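Local coordinates for protein glutamate receptor 1 (Adineta vaga, PDB 4IO2) that binds glutamate through its extracellular ligand-binding domain and, as in its receptor family, probably couples that binding to the opening of a membrane ion channel, at residues 155-160 with 166-171. Sequence-based numbering, arbitrary orientation. Where two conformers were deposited one is given.
Sequences NFYPLK and YDSLLA
Tyr157 and Leu159 of strand 157-159 meet Ser168 of helix 162-170 in a small, mostly buried strand-to-helix contact, joined at its polar end by one water. No hydrogen bond runs directly between the segments. Leu159 comes closest, its CD2 branch lying 3.8 Å from Ser168 OG, while CE1 of the Tyr157 ring approaches the same OG obliquely at 4.2 Å. With CG turned anti to the backbone N (chi1 -173°), Tyr157 reaches toward the helix beside Leu159, whose CD2 meets the ring at its edge, in plane. Tyrosine suits this partly exposed place: its ring lies beside leucine while its OH reaches the water oxygen at 2.7 Å. That water donates to Ser168 OG at 2.9 Å. Serine is short and polar, so its hydroxyl can lie beside Leu159 CD2, accept from the water and donate a hydrogen bond to the backbone carbonyl Glu164 O, one turn earlier. Leucine suits its buried place, where Leu159 also touches Ser177 and the glutamate-binding Arg136. Strand 157-159 pairs in parallel with strand 134-136, and the helix that follows lies beside this small sheet, touching it lightly here, as befits the alpha/beta lobe of a periplasmic-binding-protein-like, clamshell ligand-binding domain.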
loop_
_atom_site.group_PDB
_atom_site.type_symbol
_atom_site.label_atom_id
_atom_site.label_comp_id
_atom_site.label_asym_id
_atom_site.label_seq_id
_atom_site.Cartn_x
_atom_site.Cartn_y
_atom_site.Cartn_z
ATOM N N ASN A 155 -17.082 11.901 21.724
ATOM C CA ASN A 155 -17.286 11.479 23.102
ATOM C C ASN A 155 -16.220 10.486 23.580
ATOM O O ASN A 155 -16.358 9.834 24.608
ATOM C CB ASN A 155 -18.683 10.899 23.301
ATOM C CG ASN A 155 -18.937 9.684 22.443
ATOM O OD1 ASN A 155 -18.025 9.131 21.831
ATOM N ND2 ASN A 155 -20.188 9.267 22.376
ATOM N N PHE A 156 -15.123 10.366 22.838
ATOM C CA PHE A 156 -13.937 9.675 23.353
ATOM C C PHE A 156 -13.261 10.537 24.414
ATOM O O PHE A 156 -13.566 11.685 24.509
ATOM C CB PHE A 156 -12.961 9.393 22.233
ATOM C CG PHE A 156 -12.583 10.600 21.420
ATOM C CD1 PHE A 156 -11.551 11.409 21.820
ATOM C CD2 PHE A 156 -13.209 10.856 20.243
ATOM C CE1 PHE A 156 -11.135 12.478 21.006
ATOM C CE2 PHE A 156 -12.828 11.941 19.450
ATOM C CZ PHE A 156 -11.838 12.763 19.844
ATOM N N TYR A 157 -12.318 9.967 25.186
ATOM C CA TYR A 157 -11.427 10.762 26.061
ATOM C C TYR A 157 -10.296 11.372 25.219
ATOM O O TYR A 157 -9.540 10.634 24.602
ATOM C CB TYR A 157 -10.798 9.849 27.144
ATOM C CG TYR A 157 -10.009 10.604 28.180
ATOM C CD1 TYR A 157 -8.659 10.826 28.023
ATOM C CD2 TYR A 157 -10.599 11.022 29.362
ATOM C CE1 TYR A 157 -7.930 11.512 28.955
ATOM C CE2 TYR A 157 -9.869 11.723 30.312
ATOM C CZ TYR A 157 -8.542 11.934 30.117
ATOM O OH TYR A 157 -7.824 12.600 31.079
ATOM N N PRO A 158 -10.182 12.718 25.220
ATOM C CA PRO A 158 -9.229 13.351 24.259
ATOM C C PRO A 158 -7.777 13.297 24.753
ATOM O O PRO A 158 -7.514 13.531 25.933
ATOM C CB PRO A 158 -9.730 14.785 24.184
ATOM C CG PRO A 158 -10.374 15.007 25.620
ATOM C CD PRO A 158 -11.029 13.690 25.954
ATOM N N LEU A 159 -6.840 12.985 23.866
ATOM C CA LEU A 159 -5.407 12.926 24.217
ATOM C C LEU A 159 -4.620 13.873 23.305
ATOM O O LEU A 159 -4.864 13.919 22.093
ATOM C CB LEU A 159 -4.871 11.518 24.072
ATOM C CG LEU A 159 -5.608 10.433 24.887
ATOM C CD1 LEU A 159 -5.302 9.029 24.292
ATOM C CD2 LEU A 159 -5.266 10.572 26.365
ATOM N N LYS A 160 -3.673 14.590 23.901
ATOM C CA LYS A 160 -2.882 15.574 23.173
ATOM C C LYS A 160 -1.559 15.034 22.618
ATOM O O LYS A 160 -0.882 15.698 21.838
ATOM C CB LYS A 160 -2.567 16.759 24.077
ATOM C CG LYS A 160 -3.797 17.496 24.559
ATOM C CD LYS A 160 -3.446 18.695 25.437
ATOM C CE LYS A 160 -4.701 19.500 25.799
ATOM N NZ LYS A 160 -4.399 20.749 26.530
ATOM N N TYR A 166 0.044 7.091 26.981
ATOM C CA TYR A 166 0.704 6.099 27.845
ATOM C C TYR A 166 0.356 6.359 29.309
ATOM O O TYR A 166 -0.037 5.445 30.053
ATOM C CB TYR A 166 2.237 6.121 27.665
ATOM C CG TYR A 166 2.736 5.999 26.242
ATOM C CD1 TYR A 166 2.178 5.085 25.349
ATOM C CD2 TYR A 166 3.737 6.826 25.772
ATOM C CE1 TYR A 166 2.651 4.970 24.064
ATOM C CE2 TYR A 166 4.218 6.718 24.476
ATOM C CZ TYR A 166 3.660 5.808 23.621
ATOM O OH TYR A 166 4.117 5.726 22.326
ATOM N N ASP A 167 0.475 7.611 29.722
ATOM C CA ASP A 167 0.235 7.963 31.129
ATOM C C ASP A 167 -1.218 7.705 31.551
ATOM O O ASP A 167 -1.481 7.266 32.679
ATOM C CB ASP A 167 0.587 9.420 31.366
ATOM C CG ASP A 167 2.079 9.692 31.228
ATOM O OD1 ASP A 167 2.858 8.737 31.150
ATOM O OD2 ASP A 167 2.480 10.870 31.188
ATOM N N SER A 168 -2.169 7.943 30.665
ATOM C CA SER A 168 -3.568 7.763 31.016
ATOM C C SER A 168 -3.931 6.279 31.145
ATOM O O SER A 168 -4.744 5.907 31.971
ATOM C CB SER A 168 -4.464 8.433 29.980
ATOM O OG SER A 168 -4.255 9.824 29.986
ATOM N N LEU A 169 -3.339 5.444 30.297
ATOM C CA LEU A 169 -3.485 4.016 30.460
ATOM C C LEU A 169 -2.860 3.566 31.774
ATOM O O LEU A 169 -3.504 2.870 32.552
ATOM C CB LEU A 169 -2.804 3.305 29.299
ATOM C CG LEU A 169 -3.647 3.289 28.023
ATOM C CD1 LEU A 169 -2.762 2.868 26.848
ATOM C CD2 LEU A 169 -4.863 2.383 28.179
ATOM N N LEU A 170 -1.637 3.976 32.038
ATOM C CA LEU A 170 -0.961 3.476 33.241
ATOM C C LEU A 170 -1.635 3.991 34.503
ATOM O O LEU A 170 -1.502 3.358 35.553
ATOM C CB LEU A 170 0.499 3.884 33.213
ATOM C CG LEU A 170 1.321 3.173 32.148
ATOM C CD1 LEU A 170 2.684 3.810 32.092
ATOM C CD2 LEU A 170 1.474 1.666 32.398
ATOM N N ALA A 171 -2.376 5.091 34.435
ATOM C CA ALA A 171 -3.023 5.672 35.610
ATOM C C ALA A 171 -4.454 5.208 35.773
ATOM O O ALA A 171 -5.099 5.567 36.762
ATOM C CB ALA A 171 -2.966 7.185 35.555
HETATM O O HOH W 1 -5.122 12.359 30.975
#